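Local coordinates for cytoplasmic protein (Cryptococcus neoformans var. grubii serotype A, PDB 7LPO) that probably hydrolyses steryl beta-glucosides, as a fungal sterylglucosidase of glycoside hydrolase family 5, at residues F103-L108 / D238-A243; S107-G112 / P157-Y162; Y691-R696 / L750-P755. All blocks are in the same frame, centred on the assembly; numbering follows the deposited sequence.

Contact 1 of 3, residues F103-L108 / D238-A243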
loop_
_atom_site.group_PDB
_atom_site.type_symbol
_atom_site.label_atom_id
_atom_site.label_comp_id
_atom_site.label_asym_id
_atom_site.label_seq_id
_atom_site.Cartn_x
_atom_site.Cartn_y
_atom_site.Cartn_z
ATOM N N PHE A 103 7.808 -2.294 -6.417
ATOM C CA PHE A 103 9.180 -1.945 -6.755
ATOM C C PHE A 103 9.474 -0.568 -6.175
ATOM O O PHE A 103 8.568 0.226 -5.916
ATOM C CB PHE A 103 9.435 -1.962 -8.274
ATOM C CG PHE A 103 8.733 -0.874 -9.020
ATOM C CD1 PHE A 103 7.418 -1.035 -9.426
ATOM C CD2 PHE A 103 9.376 0.309 -9.309
ATOM C CE1 PHE A 103 6.755 -0.040 -10.107
ATOM C CE2 PHE A 103 8.722 1.315 -9.996
ATOM C CZ PHE A 103 7.408 1.139 -10.396
ATOM N N THR A 104 10.752 -0.284 -5.951
ATOM C CA THR A 104 11.133 0.995 -5.378
ATOM C C THR A 104 11.986 1.786 -6.354
ATOM O O THR A 104 12.706 1.228 -7.187
ATOM C CB THR A 104 11.888 0.832 -4.054
ATOM O OG1 THR A 104 13.130 0.153 -4.289
ATOM C CG2 THR A 104 11.012 0.049 -3.058
ATOM N N TRP A 105 11.868 3.107 -6.248
ATOM C CA TRP A 105 12.767 4.014 -6.949
ATOM C C TRP A 105 14.225 3.665 -6.680
ATOM O O TRP A 105 15.063 3.708 -7.591
ATOM C CB TRP A 105 12.434 5.434 -6.506
ATOM C CG TRP A 105 13.160 6.539 -7.179
ATOM C CD1 TRP A 105 13.967 6.462 -8.268
ATOM C CD2 TRP A 105 13.125 7.911 -6.792
ATOM N NE1 TRP A 105 14.436 7.705 -8.582
ATOM C CE2 TRP A 105 13.941 8.612 -7.681
ATOM C CE3 TRP A 105 12.472 8.616 -5.772
ATOM C CZ2 TRP A 105 14.135 9.986 -7.586
ATOM C CZ3 TRP A 105 12.674 9.975 -5.672
ATOM C CH2 TRP A 105 13.497 10.647 -6.578
ATOM N N GLU A 106 14.544 3.293 -5.435
ATOM C CA GLU A 106 15.927 2.968 -5.105
ATOM C C GLU A 106 16.435 1.826 -5.969
ATOM O O GLU A 106 17.585 1.852 -6.427
ATOM C CB GLU A 106 16.062 2.596 -3.628
ATOM C CG GLU A 106 17.447 2.067 -3.265
ATOM C CD GLU A 106 17.590 1.646 -1.805
ATOM O OE1 GLU A 106 18.736 1.412 -1.386
ATOM O OE2 GLU A 106 16.579 1.551 -1.070
ATOM N N SER A 107 15.607 0.794 -6.168
ATOM C CA SER A 107 16.050 -0.377 -6.913
ATOM C C SER A 107 16.292 -0.060 -8.382
ATOM O O SER A 107 17.022 -0.803 -9.053
ATOM C CB SER A 107 15.030 -1.515 -6.771
ATOM O OG SER A 107 13.819 -1.222 -7.457
ATOM N N LEU A 108 15.735 1.044 -8.879
ATOM C CA LEU A 108 15.905 1.442 -10.268
ATOM C C LEU A 108 17.025 2.452 -10.489
ATOM O O LEU A 108 17.573 2.507 -11.597
ATOM C CB LEU A 108 14.608 2.048 -10.816
ATOM C CG LEU A 108 13.372 1.166 -10.921
ATOM C CD1 LEU A 108 12.170 2.014 -11.362
ATOM C CD2 LEU A 108 13.579 0.008 -11.879
ATOM N N ASP A 238 11.051 14.946 -11.479
ATOM C CA ASP A 238 11.476 14.507 -12.808
ATOM C C ASP A 238 12.305 13.230 -12.737
ATOM O O ASP A 238 12.189 12.358 -13.604
ATOM C CB ASP A 238 12.281 15.609 -13.507
ATOM C CG ASP A 238 11.421 16.765 -13.977
ATOM O OD1 ASP A 238 10.185 16.705 -13.830
ATOM O OD2 ASP A 238 11.987 17.752 -14.488
ATOM N N HIS A 239 13.175 13.104 -11.733
ATOM C CA HIS A 239 13.976 11.884 -11.645
ATOM C C HIS A 239 13.106 10.687 -11.265
ATOM O O HIS A 239 13.296 9.581 -11.783
ATOM C CB HIS A 239 15.131 12.069 -10.651
ATOM C CG HIS A 239 16.323 12.764 -11.236
ATOM N ND1 HIS A 239 16.452 14.137 -11.249
ATOM C CD2 HIS A 239 17.436 12.279 -11.842
ATOM C CE1 HIS A 239 17.591 14.468 -11.835
ATOM N NE2 HIS A 239 18.205 13.359 -12.211
ATOM N N PHE A 240 12.115 10.894 -10.393
ATOM C CA PHE A 240 11.228 9.792 -10.021
ATOM C C PHE A 240 10.364 9.362 -11.202
ATOM O O PHE A 240 10.223 8.168 -11.485
ATOM C CB PHE A 240 10.352 10.199 -8.832
ATOM C CG PHE A 240 9.214 9.252 -8.567
ATOM C CD1 PHE A 240 9.448 8.001 -8.019
ATOM C CD2 PHE A 240 7.917 9.605 -8.881
ATOM C CE1 PHE A 240 8.399 7.123 -7.789
ATOM C CE2 PHE A 240 6.877 8.743 -8.651
ATOM C CZ PHE A 240 7.111 7.503 -8.100
ATOM N N ILE A 241 9.779 10.331 -11.905
ATOM C CA ILE A 241 8.939 10.027 -13.059
ATOM C C ILE A 241 9.771 9.419 -14.184
ATOM O O ILE A 241 9.318 8.504 -14.882
ATOM C CB ILE A 241 8.194 11.302 -13.504
ATOM C CG1 ILE A 241 7.220 11.730 -12.395
ATOM C CG2 ILE A 241 7.461 11.080 -14.821
ATOM C CD1 ILE A 241 6.542 13.072 -12.618
ATOM N N ASP A 242 11.005 9.899 -14.362
ATOM C CA ASP A 242 11.885 9.307 -15.368
ATOM C C ASP A 242 12.223 7.864 -15.022
ATOM O O ASP A 242 12.285 7.004 -15.906
ATOM C CB ASP A 242 13.179 10.115 -15.495
ATOM C CG ASP A 242 13.020 11.366 -16.345
ATOM O OD1 ASP A 242 11.887 11.645 -16.802
ATOM O OD2 ASP A 242 14.037 12.083 -16.539
ATOM N N ALA A 243 12.481 7.580 -13.746
ATOM C CA ALA A 243 12.876 6.227 -13.376
ATOM C C ALA A 243 11.731 5.252 -13.595
ATOM O O ALA A 243 11.918 4.196 -14.209
ATOM C CB ALA A 243 13.350 6.186 -11.929
#
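Trp105 has CG anti to its backbone nitrogen, chi1 -175°, and this lays its indole on helix 232-254 at Phe240. The backbone of that helix sets Phe240 CB over the indole face, 3.8 Å from the centroid of the six-membered ring and almost on its normal. This is a CH-pi contact. Phe240 chi1, 168°, then swings the phenyl ring so that its edge meets the same indole, a T-shaped pair with planes 66° apart. Its CD1 lies 3.8 Å from Trp105 CE3. His239 CB sits at the indole edge, near the ring plane, 3.8 Å from Trp105 CZ2. At the pyrrole end, Ala243 CB comes to 3.7 Å from Trp105 CD1. Leu108 extends the contact, with its CD1 3.6 Å from Ala243 O. Thr104 caps the start of helix 105-109, its OG1 accepting from Ser107 N. The contact joins this short helix, which follows strand 98-104 of the TIM-type barrel expected for family 5, to helix 232-254. No hydrogen bond crosses between the segments. Shape and ring contacts therefore hold the pair, and the one polar indole atom, Trp105 NE1, is satisfied by Glu109 OE1.

Contact 2 of 3, residues S107-G112 / P157-Y162; sequences SLEHAG and PLWTLY
Trp159 gives the one hydrogen bond that crosses this contact. Its NE1 donates to Glu109 O at 2.9 Å, and the N-H...O angle of 170° is nearly straight. The acceptor lies close to the indole plane, and the donor comes in nearly in line with the carbonyl bond. Chi1 of Trp159, 56°, turns the indole so that NE1 faces Glu109 O and one face lies against Pro157 CG.

Van der Waals contacts surround this bond. The extended Glu109 side chain crosses the benzene end of the indole, with CD 3.7 Å from Trp159 CZ2. Its carboxylate is turned almost perpendicular to the ring, at 83°. Pro157 CB packs on the backbone at 4.0 Å from His110 CA. Gly112 CA comes to 3.5 Å from Trp159 NE1. Gly112 closes a type I turn from Glu109. At its backbone angles a CB would be jammed against Ala111 O, which calls for glycine.

Local polar bonds shape both segments. Thr160 OG1 and Thr160 N both donate to Pro157 O. The Glu109 carboxylate is gripped at both oxygens, OE1 by Trp105 NE1 and OE2 by Lys114 N. His110 NE2 bonds to Asp117 OD2.

The segments follow strands 98-104 and 137-143, consistent with connections at the C-terminal end of a TIM-type barrel, where family 5 enzymes generally carry the active site. Helix 232-254 lies alongside, where Phe235 touches Trp159 and Ala243 touches Glu109. Helix 61-66 packs against Leu158.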
loop_
_atom_site.group_PDB
_atom_site.type_symbol
_atom_site.label_atom_id
_atom_site.label_comp_id
_atom_site.label_asym_id
_atom_site.label_seq_id
_atom_site.Cartn_x
_atom_site.Cartn_y
_atom_site.Cartn_z
ATOM N N SER A 107 15.607 0.794 -6.168
ATOM C CA SER A 107 16.050 -0.377 -6.913
ATOM C C SER A 107 16.292 -0.060 -8.382
ATOM O O SER A 107 17.022 -0.803 -9.053
ATOM C CB SER A 107 15.030 -1.515 -6.771
ATOM O OG SER A 107 13.819 -1.222 -7.457
ATOM N N LEU A 108 15.735 1.044 -8.879
ATOM C CA LEU A 108 15.905 1.442 -10.268
ATOM C C LEU A 108 17.025 2.452 -10.489
ATOM O O LEU A 108 17.573 2.507 -11.597
ATOM C CB LEU A 108 14.608 2.048 -10.816
ATOM C CG LEU A 108 13.372 1.166 -10.921
ATOM C CD1 LEU A 108 12.170 2.014 -11.362
ATOM C CD2 LEU A 108 13.579 0.008 -11.879
ATOM N N GLU A 109 17.382 3.262 -9.479
ATOM C CA GLU A 109 18.300 4.379 -9.706
ATOM C C GLU A 109 19.275 4.560 -8.545
ATOM O O GLU A 109 19.753 5.672 -8.299
ATOM C CB GLU A 109 17.518 5.680 -9.955
ATOM C CG GLU A 109 18.255 6.769 -10.722
ATOM C CD GLU A 109 17.337 7.923 -11.155
ATOM O OE1 GLU A 109 16.184 8.000 -10.695
ATOM O OE2 GLU A 109 17.765 8.765 -11.961
ATOM N N HIS A 110 19.605 3.476 -7.847
ATOM C CA HIS A 110 20.516 3.570 -6.711
ATOM C C HIS A 110 21.907 4.025 -7.123
ATOM O O HIS A 110 22.623 4.632 -6.316
ATOM C CB HIS A 110 20.624 2.221 -6.016
ATOM C CG HIS A 110 20.896 1.086 -6.950
ATOM N ND1 HIS A 110 22.164 0.768 -7.390
ATOM C CD2 HIS A 110 20.059 0.200 -7.537
ATOM C CE1 HIS A 110 22.096 -0.266 -8.211
ATOM N NE2 HIS A 110 20.830 -0.629 -8.318
ATOM N N ALA A 111 22.323 3.718 -8.351
ATOM C CA ALA A 111 23.686 4.034 -8.774
ATOM C C ALA A 111 23.947 5.532 -8.871
ATOM O O ALA A 111 25.101 5.947 -8.777
ATOM C CB ALA A 111 23.985 3.379 -10.126
ATOM N N GLY A 112 22.919 6.342 -9.072
ATOM C CA GLY A 112 23.074 7.771 -9.195
ATOM C C GLY A 112 22.045 8.326 -10.153
ATOM O O GLY A 112 21.363 7.578 -10.863
ATOM N N PRO A 157 16.303 6.532 -3.547
ATOM C CA PRO A 157 17.730 6.241 -3.372
ATOM C C PRO A 157 18.395 7.237 -2.436
ATOM O O PRO A 157 17.960 8.380 -2.283
ATOM C CB PRO A 157 18.301 6.332 -4.793
ATOM C CG PRO A 157 17.324 7.155 -5.565
ATOM C CD PRO A 157 15.969 6.901 -4.935
ATOM N N LEU A 158 19.480 6.779 -1.811
ATOM C CA LEU A 158 20.161 7.580 -0.798
ATOM C C LEU A 158 20.586 8.947 -1.326
ATOM O O LEU A 158 20.625 9.920 -0.562
ATOM C CB LEU A 158 21.381 6.818 -0.279
ATOM C CG LEU A 158 22.340 7.539 0.663
ATOM C CD1 LEU A 158 21.687 7.826 2.005
ATOM C CD2 LEU A 158 23.584 6.677 0.839
ATOM N N TRP A 159 20.909 9.050 -2.613
ATOM C CA TRP A 159 21.408 10.329 -3.086
ATOM C C TRP A 159 20.342 11.418 -3.070
ATOM O O TRP A 159 20.699 12.596 -3.166
ATOM C CB TRP A 159 22.017 10.190 -4.486
ATOM C CG TRP A 159 21.141 9.620 -5.579
ATOM C CD1 TRP A 159 21.179 8.354 -6.074
ATOM C CD2 TRP A 159 20.148 10.317 -6.339
ATOM N NE1 TRP A 159 20.268 8.212 -7.091
ATOM C CE2 TRP A 159 19.620 9.404 -7.271
ATOM C CE3 TRP A 159 19.659 11.625 -6.322
ATOM C CZ2 TRP A 159 18.619 9.751 -8.169
ATOM C CZ3 TRP A 159 18.664 11.969 -7.215
ATOM C CH2 TRP A 159 18.153 11.036 -8.127
ATOM N N THR A 160 19.053 11.070 -2.932
ATOM C CA THR A 160 18.041 12.122 -2.839
ATOM C C THR A 160 18.178 12.909 -1.542
ATOM O O THR A 160 17.886 14.109 -1.512
ATOM C CB THR A 160 16.617 11.553 -2.949
ATOM O OG1 THR A 160 16.372 10.602 -1.898
ATOM C CG2 THR A 160 16.410 10.904 -4.312
ATOM N N LEU A 161 18.612 12.256 -0.463
ATOM C CA LEU A 161 18.865 12.975 0.784
ATOM C C LEU A 161 19.941 14.041 0.595
ATOM O O LEU A 161 19.788 15.188 1.038
ATOM C CB LEU A 161 19.288 11.997 1.878
ATOM C CG LEU A 161 18.180 11.284 2.646
ATOM C CD1 LEU A 161 17.465 10.336 1.722
ATOM C CD2 LEU A 161 18.750 10.532 3.842
ATOM N N TYR A 162 21.057 13.665 -0.030
ATOM C CA TYR A 162 22.109 14.634 -0.302
ATOM C C TYR A 162 21.605 15.746 -1.206
ATOM O O TYR A 162 21.925 16.919 -0.991
ATOM C CB TYR A 162 23.301 13.928 -0.931
ATOM C CG TYR A 162 24.082 13.091 0.031
ATOM C CD1 TYR A 162 24.892 13.682 0.990
ATOM C CD2 TYR A 162 24.015 11.716 -0.011
ATOM C CE1 TYR A 162 25.622 12.930 1.865
ATOM C CE2 TYR A 162 24.749 10.949 0.866
ATOM C CZ TYR A 162 25.554 11.565 1.797
ATOM O OH TYR A 162 26.285 10.804 2.671
#

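Contact 3 of 3, residues Y691-R696 / L750-P755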
loop_
_atom_site.group_PDB
_atom_site.type_symbol
_atom_site.label_atom_id
_atom_site.label_comp_id
_atom_site.label_asym_id
_atom_site.label_seq_id
_atom_site.Cartn_x
_atom_site.Cartn_y
_atom_site.Cartn_z
ATOM N N TYR A 691 -24.483 -15.425 -2.694
ATOM C CA TYR A 691 -24.143 -14.410 -3.681
ATOM C C TYR A 691 -25.416 -13.982 -4.395
ATOM O O TYR A 691 -26.133 -14.824 -4.949
ATOM C CB TYR A 691 -23.123 -14.959 -4.674
ATOM C CG TYR A 691 -22.728 -13.989 -5.752
ATOM C CD1 TYR A 691 -22.549 -12.637 -5.473
ATOM C CD2 TYR A 691 -22.529 -14.417 -7.051
ATOM C CE1 TYR A 691 -22.190 -11.752 -6.453
ATOM C CE2 TYR A 691 -22.151 -13.532 -8.041
ATOM C CZ TYR A 691 -21.982 -12.207 -7.736
ATOM O OH TYR A 691 -21.599 -11.334 -8.724
ATOM N N ALA A 692 -25.686 -12.675 -4.390
ATOM C CA ALA A 692 -26.816 -12.081 -5.095
ATOM C C ALA A 692 -26.303 -11.185 -6.215
ATOM O O ALA A 692 -25.399 -10.371 -5.999
ATOM C CB ALA A 692 -27.688 -11.265 -4.141
ATOM N N VAL A 693 -26.898 -11.316 -7.397
ATOM C CA VAL A 693 -26.471 -10.576 -8.579
ATOM C C VAL A 693 -27.683 -9.914 -9.228
ATOM O O VAL A 693 -28.750 -10.523 -9.353
ATOM C CB VAL A 693 -25.740 -11.499 -9.578
ATOM C CG1 VAL A 693 -26.528 -12.771 -9.786
ATOM C CG2 VAL A 693 -25.495 -10.787 -10.901
ATOM N N ARG A 694 -27.516 -8.660 -9.630
ATOM C CA ARG A 694 -28.543 -7.925 -10.357
ATOM C C ARG A 694 -28.335 -8.167 -11.845
ATOM O O ARG A 694 -27.280 -7.820 -12.391
ATOM C CB ARG A 694 -28.466 -6.435 -10.029
ATOM C CG ARG A 694 -29.559 -5.581 -10.659
ATOM C CD ARG A 694 -29.648 -4.207 -9.997
ATOM N NE ARG A 694 -30.019 -4.306 -8.585
ATOM C CZ ARG A 694 -31.269 -4.410 -8.138
ATOM N NH1 ARG A 694 -32.288 -4.416 -8.981
ATOM N NH2 ARG A 694 -31.501 -4.501 -6.839
ATOM N N VAL A 695 -29.332 -8.769 -12.492
ATOM C CA VAL A 695 -29.255 -9.173 -13.893
ATOM C C VAL A 695 -30.302 -8.385 -14.671
ATOM O O VAL A 695 -31.487 -8.406 -14.321
ATOM C CB VAL A 695 -29.479 -10.689 -14.064
ATOM C CG1 VAL A 695 -29.197 -11.126 -15.508
ATOM C CG2 VAL A 695 -28.605 -11.490 -13.099
ATOM N N ARG A 696 -29.869 -7.692 -15.716
ATOM C CA ARG A 696 -30.745 -6.871 -16.536
ATOM C C ARG A 696 -31.141 -7.612 -17.810
ATOM O O ARG A 696 -30.521 -8.603 -18.206
ATOM C CB ARG A 696 -30.064 -5.545 -16.899
ATOM C CG ARG A 696 -29.715 -4.667 -15.700
ATOM C CD ARG A 696 -28.409 -3.898 -15.926
ATOM N NE ARG A 696 -27.248 -4.773 -16.115
ATOM C CZ ARG A 696 -25.984 -4.348 -16.140
ATOM N NH1 ARG A 696 -25.712 -3.059 -15.979
ATOM N NH2 ARG A 696 -24.993 -5.210 -16.326
ATOM N N LEU A 750 -16.935 -23.001 -9.769
ATOM C CA LEU A 750 -18.363 -23.180 -9.981
ATOM C C LEU A 750 -18.784 -22.341 -11.179
ATOM O O LEU A 750 -18.442 -21.157 -11.261
ATOM C CB LEU A 750 -19.148 -22.767 -8.739
ATOM C CG LEU A 750 -20.656 -22.614 -8.916
ATOM C CD1 LEU A 750 -21.262 -23.906 -9.394
ATOM C CD2 LEU A 750 -21.268 -22.187 -7.606
ATOM N N ARG A 751 -19.514 -22.954 -12.108
ATOM C CA ARG A 751 -19.984 -22.284 -13.314
ATOM C C ARG A 751 -21.499 -22.233 -13.269
ATOM O O ARG A 751 -22.143 -23.245 -12.994
ATOM C CB ARG A 751 -19.506 -23.008 -14.574
ATOM C CG ARG A 751 -17.997 -22.989 -14.726
ATOM C CD ARG A 751 -17.549 -23.439 -16.110
ATOM N NE ARG A 751 -16.108 -23.242 -16.279
ATOM C CZ ARG A 751 -15.188 -24.158 -15.984
ATOM N NH1 ARG A 751 -15.555 -25.345 -15.514
ATOM N NH2 ARG A 751 -13.900 -23.893 -16.161
ATOM N N TRP A 752 -22.063 -21.058 -13.544
ATOM C CA TRP A 752 -23.472 -20.776 -13.292
ATOM C C TRP A 752 -24.081 -20.111 -14.521
ATOM O O TRP A 752 -23.834 -18.928 -14.787
ATOM C CB TRP A 752 -23.607 -19.901 -12.050
ATOM C CG TRP A 752 -25.009 -19.644 -11.611
ATOM C CD1 TRP A 752 -26.125 -20.355 -11.950
ATOM C CD2 TRP A 752 -25.452 -18.598 -10.740
ATOM N NE1 TRP A 752 -27.232 -19.813 -11.345
ATOM C CE2 TRP A 752 -26.844 -18.731 -10.600
ATOM C CE3 TRP A 752 -24.805 -17.560 -10.068
ATOM C CZ2 TRP A 752 -27.595 -17.873 -9.812
ATOM C CZ3 TRP A 752 -25.552 -16.710 -9.292
ATOM C CH2 TRP A 752 -26.930 -16.871 -9.164
ATOM N N TRP A 753 -24.858 -20.883 -15.278
ATOM C CA TRP A 753 -25.588 -20.378 -16.431
ATOM C C TRP A 753 -27.000 -20.004 -16.009
ATOM O O TRP A 753 -27.633 -20.725 -15.229
ATOM C CB TRP A 753 -25.681 -21.419 -17.549
ATOM C CG TRP A 753 -24.389 -21.871 -18.157
ATOM C CD1 TRP A 753 -23.849 -21.448 -19.332
ATOM C CD2 TRP A 753 -23.503 -22.865 -17.644
ATOM N NE1 TRP A 753 -22.674 -22.109 -19.581
ATOM C CE2 TRP A 753 -22.435 -22.982 -18.554
ATOM C CE3 TRP A 753 -23.506 -23.667 -16.500
ATOM C CZ2 TRP A 753 -21.381 -23.862 -18.353
ATOM C CZ3 TRP A 753 -22.460 -24.542 -16.305
ATOM C CH2 TRP A 753 -21.418 -24.635 -17.223
ATOM N N TYR A 754 -27.506 -18.892 -16.537
ATOM C CA TYR A 754 -28.897 -18.540 -16.292
ATOM C C TYR A 754 -29.386 -17.637 -17.409
ATOM O O TYR A 754 -28.578 -16.947 -18.040
ATOM C CB TYR A 754 -29.088 -17.853 -14.926
ATOM C CG TYR A 754 -28.036 -16.836 -14.531
ATOM C CD1 TYR A 754 -27.946 -15.608 -15.172
ATOM C CD2 TYR A 754 -27.155 -17.097 -13.490
ATOM C CE1 TYR A 754 -26.980 -14.678 -14.801
ATOM C CE2 TYR A 754 -26.197 -16.179 -13.113
ATOM C CZ TYR A 754 -26.117 -14.972 -13.766
ATOM O OH TYR A 754 -25.160 -14.067 -13.376
ATOM N N PRO A 755 -30.687 -17.636 -17.692
ATOM C CA PRO A 755 -31.233 -16.668 -18.648
ATOM C C PRO A 755 -31.491 -15.323 -17.992
ATOM O O PRO A 755 -31.931 -15.244 -16.841
ATOM C CB PRO A 755 -32.549 -17.319 -19.092
ATOM C CG PRO A 755 -32.982 -18.107 -17.885
ATOM C CD PRO A 755 -31.704 -18.606 -17.237
#
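Val693 and Trp752 meet between two beta layers of the family 5 C-terminal domain, a beta-sandwich arrangement. Strand 689-696 belongs to a four-stranded antiparallel sheet. Strand 749-753 pairs with strands 707-710 and 742-746. The nearest CA atoms across the contact, those of Val695 and Pro755, are 9.1 Å apart, so side chains alone fill the gap.

Val693 can be followed outward. Its CB points toward the opposite strand. From there CG1, with chi1 at 47°, stands between the backbone nitrogen and the carbonyl carbon. CG1 comes to 4.1 Å from Trp752 CZ3 and lies nearly as close to CH2. The same methyl approaches Tyr754 OH at 4.1 Å. CG2, anti to the backbone nitrogen, also faces that hydroxyl, so both methyls border it. The Tyr754 hydroxyl has its polar partners in Val674 O and Thr707 OG1.

The neighbours of Val693 on the same strand extend the contact. Tyr691 CD2 lies at the indole edge, 4.4 Å from Trp752 CZ3, while its hydroxyl bonds to Thr673 OG1. Trp752 NE1 is bonded to His740 O. Within segment 750-755, Tyr754 CD2 sits over the centre of one indole face of Trp752. At the far end, Val695 CG2 reaches the Tyr754 ring, 4.0 Å from its CE1.

All three contacts are buried, but they serve different parts of the fold. Contacts 1 and 2 lie side by side, their centres about 9 Å apart. Both use helix 105-109, and their segments overlap at Ser107 and Leu108. They join where Trp105 CD2 meets Pro157 CD at 3.5 Å and Glu109 packs on Ala243. Contact 1 is apolar and aromatic, between helices 105-109 and 232-254. Contact 2 joins a turn to a helix start and adds a hydrogen bond. Contact 3 belongs to the C-terminal domain, its centre about 44 Å from that of contact 1. It links two beta layers by apolar and aromatic side chains, with no hydrogen bond across. The polar ends of its tyrosines and Trp752 are bonded to residues outside the two segments.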